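Local coordinates for pentatricopeptide repeat-containing protein 10, chloroplastic (Zea mays, PDB 4M59), which binds specifically two similar intergenic RNA elements of the chloroplast atpH and psaJ transcripts and acts as a barrier to RNA decay, at residues G50-A55 against R78-E83; A57-A62 against S71-V76; D87-L92 against L113-R118. The protein carries 4 engineered substitutions. All coordinates share one frame; numbering follows the deposited sequence.

Contact 1: residues G50-A55 against R78-E83; sequences GHWEWA and RALGRE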
loop_
_atom_site.group_PDB
_atom_site.type_symbol
_atom_site.label_atom_id
_atom_site.label_comp_id
_atom_site.label_asym_id
_atom_site.label_seq_id
_atom_site.Cartn_x
_atom_site.Cartn_y
_atom_site.Cartn_z
ATOM N N GLY A 50 -14.267 33.162 -8.654
ATOM C CA GLY A 50 -13.300 32.082 -8.565
ATOM C C GLY A 50 -12.390 32.012 -9.771
ATOM O O GLY A 50 -11.866 30.952 -10.107
ATOM N N HIS A 51 -12.224 33.138 -10.453
ATOM C CA HIS A 51 -11.355 33.198 -11.619
ATOM C C HIS A 51 -10.027 33.806 -11.209
ATOM O O HIS A 51 -9.599 34.820 -11.762
ATOM C CB HIS A 51 -11.998 34.031 -12.728
ATOM C CG HIS A 51 -13.041 33.298 -13.512
ATOM N ND1 HIS A 51 -14.385 33.569 -13.402
ATOM C CD2 HIS A 51 -12.931 32.296 -14.420
ATOM C CE1 HIS A 51 -15.063 32.770 -14.208
ATOM N NE2 HIS A 51 -14.204 31.987 -14.837
ATOM N N TRP A 52 -9.373 33.194 -10.230
ATOM C CA TRP A 52 -8.170 33.781 -9.671
ATOM C C TRP A 52 -6.961 33.632 -10.555
ATOM O O TRP A 52 -6.018 34.402 -10.446
ATOM C CB TRP A 52 -7.881 33.212 -8.287
ATOM C CG TRP A 52 -7.673 31.741 -8.255
ATOM C CD1 TRP A 52 -8.577 30.794 -7.898
ATOM C CD2 TRP A 52 -6.473 31.047 -8.578
ATOM N NE1 TRP A 52 -8.018 29.555 -7.979
ATOM C CE2 TRP A 52 -6.722 29.686 -8.401
ATOM C CE3 TRP A 52 -5.210 31.449 -9.007
ATOM C CZ2 TRP A 52 -5.763 28.730 -8.632
ATOM C CZ3 TRP A 52 -4.262 30.498 -9.236
ATOM C CH2 TRP A 52 -4.538 29.156 -9.052
ATOM N N GLU A 53 -6.982 32.643 -11.436
ATOM C CA GLU A 53 -5.856 32.449 -12.340
ATOM C C GLU A 53 -5.821 33.581 -13.337
ATOM O O GLU A 53 -4.786 33.886 -13.913
ATOM C CB GLU A 53 -5.958 31.127 -13.092
ATOM C CG GLU A 53 -6.121 29.917 -12.227
ATOM C CD GLU A 53 -7.546 29.476 -12.156
ATOM O OE1 GLU A 53 -8.401 30.300 -11.785
ATOM O OE2 GLU A 53 -7.818 28.309 -12.481
ATOM N N TRP A 54 -6.975 34.205 -13.517
ATOM C CA TRP A 54 -7.147 35.293 -14.453
ATOM C C TRP A 54 -6.771 36.626 -13.829
ATOM O O TRP A 54 -6.278 37.515 -14.506
ATOM C CB TRP A 54 -8.588 35.322 -14.954
ATOM C CG TRP A 54 -8.879 34.271 -15.965
ATOM C CD1 TRP A 54 -8.637 34.343 -17.295
ATOM C CD2 TRP A 54 -9.458 32.987 -15.735
ATOM N NE1 TRP A 54 -9.029 33.190 -17.911
ATOM C CE2 TRP A 54 -9.536 32.339 -16.971
ATOM C CE3 TRP A 54 -9.910 32.323 -14.601
ATOM C CZ2 TRP A 54 -10.053 31.069 -17.105
ATOM C CZ3 TRP A 54 -10.423 31.063 -14.738
ATOM C CH2 TRP A 54 -10.494 30.448 -15.976
ATOM N N ALA A 55 -6.986 36.751 -12.533
ATOM C CA ALA A 55 -6.629 37.957 -11.821
ATOM C C ALA A 55 -5.130 38.069 -11.711
ATOM O O ALA A 55 -4.591 39.140 -11.497
ATOM C CB ALA A 55 -7.248 37.953 -10.469
ATOM N N ARG A 78 -3.975 37.881 -1.306
ATOM C CA ARG A 78 -4.906 37.440 -0.275
ATOM C C ARG A 78 -5.685 36.217 -0.747
ATOM O O ARG A 78 -5.947 35.296 0.025
ATOM C CB ARG A 78 -5.875 38.564 0.100
ATOM C CG ARG A 78 -7.090 38.101 0.882
ATOM C CD ARG A 78 -7.271 38.921 2.149
ATOM N NE ARG A 78 -8.607 39.503 2.237
ATOM C CZ ARG A 78 -8.885 40.777 1.983
ATOM N NH1 ARG A 78 -7.918 41.611 1.629
ATOM N NH2 ARG A 78 -10.129 41.219 2.088
ATOM N N ALA A 79 -6.049 36.223 -2.022
ATOM C CA ALA A 79 -6.774 35.137 -2.638
ATOM C C ALA A 79 -5.906 33.909 -2.779
ATOM O O ALA A 79 -6.282 32.829 -2.362
ATOM C CB ALA A 79 -7.266 35.567 -3.974
ATOM N N LEU A 80 -4.739 34.092 -3.376
ATOM C CA LEU A 80 -3.813 33.008 -3.581
ATOM C C LEU A 80 -3.536 32.298 -2.285
ATOM O O LEU A 80 -3.536 31.078 -2.218
ATOM C CB LEU A 80 -2.508 33.531 -4.148
ATOM C CG LEU A 80 -2.563 33.956 -5.600
ATOM C CD1 LEU A 80 -1.197 34.276 -6.119
ATOM C CD2 LEU A 80 -3.172 32.872 -6.406
ATOM N N GLY A 81 -3.305 33.074 -1.248
ATOM C CA GLY A 81 -3.075 32.505 0.055
ATOM C C GLY A 81 -4.334 31.848 0.530
ATOM O O GLY A 81 -4.296 30.808 1.171
ATOM N N ARG A 82 -5.462 32.488 0.244
ATOM C CA ARG A 82 -6.751 31.974 0.668
ATOM C C ARG A 82 -7.137 30.784 -0.195
ATOM O O ARG A 82 -7.929 29.938 0.215
ATOM C CB ARG A 82 -7.822 33.060 0.577
ATOM C CG ARG A 82 -9.233 32.567 0.841
ATOM C CD ARG A 82 -10.154 33.710 1.230
ATOM N NE ARG A 82 -10.316 34.680 0.150
ATOM C CZ ARG A 82 -10.707 34.368 -1.081
ATOM N NH1 ARG A 82 -10.977 33.111 -1.397
ATOM N NH2 ARG A 82 -10.828 35.316 -2.000
ATOM N N GLU A 83 -6.570 30.723 -1.396
ATOM C CA GLU A 83 -6.864 29.643 -2.292
ATOM C C GLU A 83 -5.712 28.688 -2.281
ATOM O O GLU A 83 -5.672 27.766 -3.050
ATOM C CB GLU A 83 -7.089 30.202 -3.683
ATOM C CG GLU A 83 -8.023 29.452 -4.540
ATOM C CD GLU A 83 -9.409 29.434 -4.005
ATOM O OE1 GLU A 83 -10.069 28.396 -4.127
ATOM O OE2 GLU A 83 -9.861 30.449 -3.478
#

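Contact 2: residues A57-A62 against S71-V76; sequences ALLRWA and SALEMV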
loop_
_atom_site.group_PDB
_atom_site.type_symbol
_atom_site.label_atom_id
_atom_site.label_comp_id
_atom_site.label_asym_id
_atom_site.label_seq_id
_atom_site.Cartn_x
_atom_site.Cartn_y
_atom_site.Cartn_z
ATOM N N ALA A 57 -3.034 36.853 -14.213
ATOM C CA ALA A 57 -2.542 37.136 -15.540
ATOM C C ALA A 57 -2.661 38.605 -15.863
ATOM O O ALA A 57 -1.843 39.160 -16.581
ATOM C CB ALA A 57 -3.305 36.332 -16.539
ATOM N N LEU A 58 -3.715 39.233 -15.348
ATOM C CA LEU A 58 -3.938 40.655 -15.568
ATOM C C LEU A 58 -2.907 41.454 -14.788
ATOM O O LEU A 58 -2.345 42.425 -15.289
ATOM C CB LEU A 58 -5.350 41.048 -15.134
ATOM C CG LEU A 58 -5.795 42.476 -15.451
ATOM C CD1 LEU A 58 -5.576 42.793 -16.921
ATOM C CD2 LEU A 58 -7.252 42.674 -15.070
ATOM N N LEU A 59 -2.661 41.026 -13.557
ATOM C CA LEU A 59 -1.678 41.648 -12.704
ATOM C C LEU A 59 -0.357 41.710 -13.416
ATOM O O LEU A 59 0.287 42.741 -13.478
ATOM C CB LEU A 59 -1.517 40.808 -11.459
ATOM C CG LEU A 59 -1.596 41.500 -10.114
ATOM C CD1 LEU A 59 -0.804 40.691 -9.160
ATOM C CD2 LEU A 59 -1.066 42.894 -10.175
ATOM N N ARG A 60 0.050 40.563 -13.946
ATOM C CA ARG A 60 1.308 40.454 -14.669
ATOM C C ARG A 60 1.256 41.309 -15.923
ATOM O O ARG A 60 2.259 41.893 -16.329
ATOM C CB ARG A 60 1.592 38.998 -15.038
ATOM C CG ARG A 60 1.316 38.010 -13.916
ATOM C CD ARG A 60 2.300 36.851 -13.946
ATOM N NE ARG A 60 3.536 37.169 -13.242
ATOM C CZ ARG A 60 3.997 36.487 -12.198
ATOM N NH1 ARG A 60 3.322 35.445 -11.736
ATOM N NH2 ARG A 60 5.133 36.849 -11.618
ATOM N N TRP A 61 0.079 41.384 -16.534
ATOM C CA TRP A 61 -0.091 42.213 -17.712
ATOM C C TRP A 61 0.041 43.651 -17.323
ATOM O O TRP A 61 0.938 44.342 -17.777
ATOM C CB TRP A 61 -1.453 42.014 -18.346
ATOM C CG TRP A 61 -1.627 42.843 -19.571
ATOM C CD1 TRP A 61 -1.146 42.567 -20.807
ATOM C CD2 TRP A 61 -2.312 44.089 -19.676
ATOM N NE1 TRP A 61 -1.490 43.559 -21.682
ATOM C CE2 TRP A 61 -2.208 44.508 -21.009
ATOM C CE3 TRP A 61 -3.002 44.892 -18.776
ATOM C CZ2 TRP A 61 -2.774 45.686 -21.460
ATOM C CZ3 TRP A 61 -3.549 46.058 -19.224
ATOM C CH2 TRP A 61 -3.440 46.447 -20.552
ATOM N N ALA A 62 -0.870 44.088 -16.466
ATOM C CA ALA A 62 -0.901 45.459 -15.993
ATOM C C ALA A 62 0.449 45.862 -15.451
ATOM O O ALA A 62 0.952 46.937 -15.739
ATOM C CB ALA A 62 -1.957 45.614 -14.937
ATOM N N SER A 71 -1.633 48.097 -4.103
ATOM C CA SER A 71 -2.979 47.767 -3.651
ATOM C C SER A 71 -3.561 46.601 -4.443
ATOM O O SER A 71 -4.383 45.839 -3.932
ATOM C CB SER A 71 -3.897 48.988 -3.767
ATOM O OG SER A 71 -4.390 49.372 -2.495
ATOM N N ALA A 72 -3.130 46.464 -5.694
ATOM C CA ALA A 72 -3.607 45.408 -6.545
ATOM C C ALA A 72 -2.940 44.090 -6.217
ATOM O O ALA A 72 -3.591 43.066 -6.112
ATOM C CB ALA A 72 -3.347 45.764 -7.966
ATOM N N LEU A 73 -1.626 44.128 -6.079
ATOM C CA LEU A 73 -0.865 42.938 -5.769
ATOM C C LEU A 73 -1.338 42.347 -4.467
ATOM O O LEU A 73 -1.530 41.149 -4.353
ATOM C CB LEU A 73 0.616 43.275 -5.670
ATOM C CG LEU A 73 1.542 42.123 -5.288
ATOM C CD1 LEU A 73 1.588 41.078 -6.371
ATOM C CD2 LEU A 73 2.923 42.635 -5.010
ATOM N N GLU A 74 -1.534 43.207 -3.486
ATOM C CA GLU A 74 -2.002 42.784 -2.192
ATOM C C GLU A 74 -3.332 42.073 -2.308
ATOM O O GLU A 74 -3.648 41.219 -1.506
ATOM C CB GLU A 74 -2.145 43.994 -1.281
ATOM C CG GLU A 74 -0.836 44.653 -0.925
ATOM C CD GLU A 74 -1.032 45.961 -0.215
ATOM O OE1 GLU A 74 -2.181 46.289 0.099
ATOM O OE2 GLU A 74 -0.035 46.664 0.026
ATOM N N MET A 75 -4.112 42.456 -3.309
ATOM C CA MET A 75 -5.454 41.914 -3.487
ATOM C C MET A 75 -5.427 40.518 -4.091
ATOM O O MET A 75 -6.303 39.698 -3.824
ATOM C CB MET A 75 -6.290 42.845 -4.368
ATOM C CG MET A 75 -7.613 43.259 -3.749
ATOM S SD MET A 75 -8.990 42.248 -4.320
ATOM C CE MET A 75 -10.324 42.905 -3.326
ATOM N N VAL A 76 -4.420 40.255 -4.912
ATOM C CA VAL A 76 -4.295 38.977 -5.570
ATOM C C VAL A 76 -3.684 37.974 -4.614
ATOM O O VAL A 76 -4.051 36.812 -4.593
ATOM C CB VAL A 76 -3.467 39.113 -6.833
ATOM C CG1 VAL A 76 -3.082 37.780 -7.353
ATOM C CG2 VAL A 76 -4.249 39.844 -7.868
#

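Contact 3: residues D87-L92 against L113-R118; sequences DAVCAL and LHALSR. With nucleotides of chain D.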
loop_
_atom_site.group_PDB
_atom_site.type_symbol
_atom_site.label_atom_id
_atom_site.label_comp_id
_atom_site.label_asym_id
_atom_site.label_seq_id
_atom_site.Cartn_x
_atom_site.Cartn_y
_atom_site.Cartn_z
ATOM N N ASP A 87 2.915 28.702 -4.583
ATOM C CA ASP A 87 3.960 28.789 -5.588
ATOM C C ASP A 87 3.777 30.038 -6.390
ATOM O O ASP A 87 4.726 30.627 -6.875
ATOM C CB ASP A 87 3.929 27.585 -6.521
ATOM C CG ASP A 87 4.902 27.713 -7.669
ATOM O OD1 ASP A 87 6.110 27.541 -7.449
ATOM O OD2 ASP A 87 4.461 27.977 -8.794
ATOM N N ALA A 88 2.533 30.442 -6.523
ATOM C CA ALA A 88 2.192 31.544 -7.378
ATOM C C ALA A 88 2.615 32.840 -6.740
ATOM O O ALA A 88 2.921 33.803 -7.417
ATOM C CB ALA A 88 0.726 31.537 -7.623
ATOM N N VAL A 89 2.637 32.855 -5.420
ATOM C CA VAL A 89 3.041 34.027 -4.677
ATOM C C VAL A 89 4.552 34.149 -4.640
ATOM O O VAL A 89 5.091 35.241 -4.628
ATOM C CB VAL A 89 2.496 33.990 -3.252
ATOM C CG1 VAL A 89 2.757 35.285 -2.563
ATOM C CG2 VAL A 89 1.021 33.710 -3.265
ATOM N N CYS A 90 5.239 33.020 -4.641
ATOM C CA CYS A 90 6.687 33.041 -4.680
ATOM C C CYS A 90 7.125 33.463 -6.052
ATOM O O CYS A 90 8.270 33.788 -6.270
ATOM C CB CYS A 90 7.265 31.673 -4.345
ATOM S SG CYS A 90 6.982 31.123 -2.686
ATOM N N ALA A 91 6.191 33.450 -6.983
ATOM C CA ALA A 91 6.465 33.861 -8.334
ATOM C C ALA A 91 6.471 35.360 -8.418
ATOM O O ALA A 91 7.382 35.952 -8.969
ATOM C CB ALA A 91 5.428 33.316 -9.237
ATOM N N LEU A 92 5.428 35.962 -7.867
ATOM C CA LEU A 92 5.268 37.402 -7.815
ATOM C C LEU A 92 6.425 38.029 -7.102
ATOM O O LEU A 92 6.844 39.128 -7.415
ATOM C CB LEU A 92 4.013 37.729 -7.051
ATOM C CG LEU A 92 2.765 37.188 -7.711
ATOM C CD1 LEU A 92 1.582 37.379 -6.818
ATOM C CD2 LEU A 92 2.552 37.921 -8.995
ATOM N N LEU A 113 5.831 35.415 3.135
ATOM C CA LEU A 113 6.773 34.774 4.019
ATOM C C LEU A 113 6.375 33.349 4.256
ATOM O O LEU A 113 7.203 32.460 4.257
ATOM C CB LEU A 113 6.791 35.502 5.349
ATOM C CG LEU A 113 7.741 36.678 5.436
ATOM C CD1 LEU A 113 7.583 37.334 6.753
ATOM C CD2 LEU A 113 9.126 36.170 5.292
ATOM N N HIS A 114 5.094 33.140 4.459
ATOM C CA HIS A 114 4.605 31.816 4.694
ATOM C C HIS A 114 4.743 31.009 3.437
ATOM O O HIS A 114 4.974 29.819 3.483
ATOM C CB HIS A 114 3.154 31.861 5.104
ATOM C CG HIS A 114 2.522 30.519 5.195
ATOM N ND1 HIS A 114 1.388 30.184 4.496
ATOM C CD2 HIS A 114 2.877 29.419 5.898
ATOM C CE1 HIS A 114 1.064 28.936 4.765
ATOM N NE2 HIS A 114 1.949 28.450 5.614
ATOM N N ALA A 115 4.604 31.678 2.304
ATOM C CA ALA A 115 4.731 31.016 1.025
ATOM C C ALA A 115 6.163 30.613 0.772
ATOM O O ALA A 115 6.429 29.594 0.163
ATOM C CB ALA A 115 4.249 31.919 -0.070
ATOM N N LEU A 116 7.092 31.423 1.250
ATOM C CA LEU A 116 8.497 31.114 1.119
ATOM C C LEU A 116 8.886 30.030 2.083
ATOM O O LEU A 116 9.858 29.323 1.876
ATOM C CB LEU A 116 9.328 32.345 1.406
ATOM C CG LEU A 116 9.277 33.446 0.372
ATOM C CD1 LEU A 116 10.118 34.578 0.849
ATOM C CD2 LEU A 116 9.827 32.892 -0.883
ATOM N N SER A 117 8.128 29.912 3.153
ATOM C CA SER A 117 8.423 28.950 4.180
ATOM C C SER A 117 7.972 27.587 3.729
ATOM O O SER A 117 8.547 26.581 4.102
ATOM C CB SER A 117 7.711 29.343 5.469
ATOM O OG SER A 117 8.150 28.569 6.561
ATOM N N ARG A 118 6.912 27.562 2.925
ATOM C CA ARG A 118 6.308 26.313 2.481
ATOM C C ARG A 118 7.050 25.703 1.299
ATOM O O ARG A 118 6.631 24.682 0.759
ATOM C CB ARG A 118 4.844 26.538 2.107
ATOM C CG ARG A 118 3.877 26.392 3.267
ATOM C CD ARG A 118 2.711 25.493 2.902
ATOM N NE ARG A 118 2.496 24.450 3.900
ATOM C CZ ARG A 118 2.436 23.151 3.621
ATOM N NH1 ARG A 118 2.235 22.272 4.592
ATOM N NH2 ARG A 118 2.578 22.735 2.372
ATOM P P U D 2 -2.720 30.238 7.037
ATOM O OP1 U D 2 -2.439 28.974 6.307
ATOM O OP2 U D 2 -4.003 30.393 7.761
ATOM O "O5'" U D 2 -1.530 30.467 8.072
ATOM C "C5'" U D 2 -0.180 30.542 7.635
ATOM C "C4'" U D 2 0.771 30.533 8.804
ATOM O "O4'" U D 2 0.504 31.668 9.664
ATOM C "C3'" U D 2 0.657 29.331 9.730
ATOM O "O3'" U D 2 1.350 28.199 9.230
ATOM C "C2'" U D 2 1.195 29.864 11.054
ATOM O "O2'" U D 2 2.615 29.850 11.066
ATOM C "C1'" U D 2 0.723 31.320 11.016
ATOM N N1 U D 2 -0.535 31.539 11.769
ATOM C C2 U D 2 -0.451 32.012 13.067
ATOM O O2 U D 2 0.606 32.251 13.622
ATOM N N3 U D 2 -1.655 32.200 13.707
ATOM C C4 U D 2 -2.908 31.968 13.186
ATOM O O4 U D 2 -3.904 32.180 13.877
ATOM C C5 U D 2 -2.916 31.482 11.844
ATOM C C6 U D 2 -1.762 31.293 11.195
#

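Contact 1: residues G50-A55 against R78-E83
Apolar packing between the indole of Trp52, in the first turn of helix 52-65, and Leu80 near the end of helix 70-82 carries much of this contact. Methyl CD2 of Leu80 reaches the six-membered ring of the indole, 3.6 Å from CE3 of Trp52, with CZ3 the next atom along. It comes in obliquely, and the two side chains stand at about a right angle. At Trp52, chi1 of 60° tucks CG into the gap flanked by its own N and C, a setting that turns the ring system toward helix 70-82.

The pyrrole end of the same ring meets Glu83, the first residue beyond the helix, through aliphatic carbon rather than carboxylate. CB of Glu83 lies over one indole face, and CG of Glu83 is 3.4 Å from NE1 of Trp52. The chain of Glu83 bends at chi2 (64°), and its carboxylate plane ends up tilted by 23° from the ring.

Charge pairing stays within 78-83, where NH1 of Arg82 lies 3.6 Å from OE2 of Glu83 in a salt bridge. No hydrogen bond joins the two segments.

Around them, Leu80 also packs on Ala88 of helix 86-95, while Trp52 and Glu53 both touch Gln435 of the second subunit. Gly50, with positive phi, is the C-prime residue of a Schellman motif that ends helix 39-47, just before the chain enters helix 52-65. Start of one helix against the end of the next is the pairing expected of successive antiparallel helices in a helical-repeat solenoid such as a PPR protein.

Contact 2: residues A57-A62 against S71-V76
Leu73 holds its CG on the far side from its own N (chi1 177°), and CG1 of Val76 is placed likewise (chi1 168°), which leaves CG2 on the side of N; these settings bring CD1 of Leu73 and CG2 of Val76 up to Leu59. Leu59 itself points from segment 57-62 toward segment 71-76 and is the single side chain on its side of the contact.

Its branches divide the work. CD1 of Leu59 touches CD1 of Leu73 at 3.7 Å, the two side chains crossing at about a right angle. The same methyl lies 3.8 Å from CG2 of Val76, and here the side chains meet tip to tip. CD2 of Leu59 reaches CB of Ala72 more loosely, at 4.3 Å. All four residues are buried and the contact is wholly apolar.

Helix 39-47 adds to this packing, with Thr40 against Ala72 and Leu43 against Val76. The axes of the two segments approach to 10.6 Å at 159°, nearly antiparallel. Helix 52-65 thus packs against helix 70-82, the first helix of predicted PPR 1, in the way neighbouring helices stack in an alpha-solenoid of the PPR and TPR kind.

Contact 3: residues D87-L92 against L113-R118
Val89 and Cys90 of helix 86-95 meet Ala115 of helix 106-117 where segments 87-92 and 113-118 come nearest, Cys90 against Ala115. Before them in the sequence, Asp87 points away from 113-118, and its OD1 and OD2 hydrogen-bond to Ser402 and Thr404 of the second subunit, respectively. Val89 then offers its branch point, CB lying 4.2 Å from CB of Ala115, a light contact.

Cys90 makes the fuller one. Its SG swings opposite the carbonyl carbon (chi1 -66°), a position from which it reaches both backbone and side chain of the other helix. The sulfur is 3.3 Å from O of Ala115 and 3.9 Å from CB of Ala115. SG of Cys90 also lies 3.8 Å from CD2 of Leu116. With only a methyl at Ala115, the CA atoms of Cys90 and Ala115 are 6.4 Å apart.

This joins predicted PPR 1 to predicted PPR 2, the second helix of one repeat lying against the first helix of the next as in a PPR solenoid, with the segment axes at 114° and 8.6 Å apart. Further along, Leu92 packs on Val77 of helix 70-82.

On helix 106-117, His114 faces the RNA instead. Its chi1 of 172° carries the ring away from its own N, and C5' of U2 of chain D sits over the ring centre, 3.5 Å from CE1 of His114, in a contact with the sugar-phosphate backbone rather than the base. The ring of His86 meets that of His114 at about 90°.

How the contacts relate
Contacts 1 and 2 are two places along one helix pair, 52-65 with 70-82. Their centres are 10 Å apart, and contact 2 is nested inside the loop closed by contact 1. Contact 3 follows in the chain, its centre 14 Å from that of contact 1 and 15 Å from that of contact 2, and helix 86-95 links it to both: CB of Leu80 lies 3.6 Å from CG2 of Val89, and CD1 of Leu73 lies 3.7 Å from CD1 of Leu92. Contact 3 touches the RNA through His114, whereas the nearest atoms of contacts 1 and 2 are about 5 and 10 Å from it. Contacts 1 and 3 also touch the second subunit.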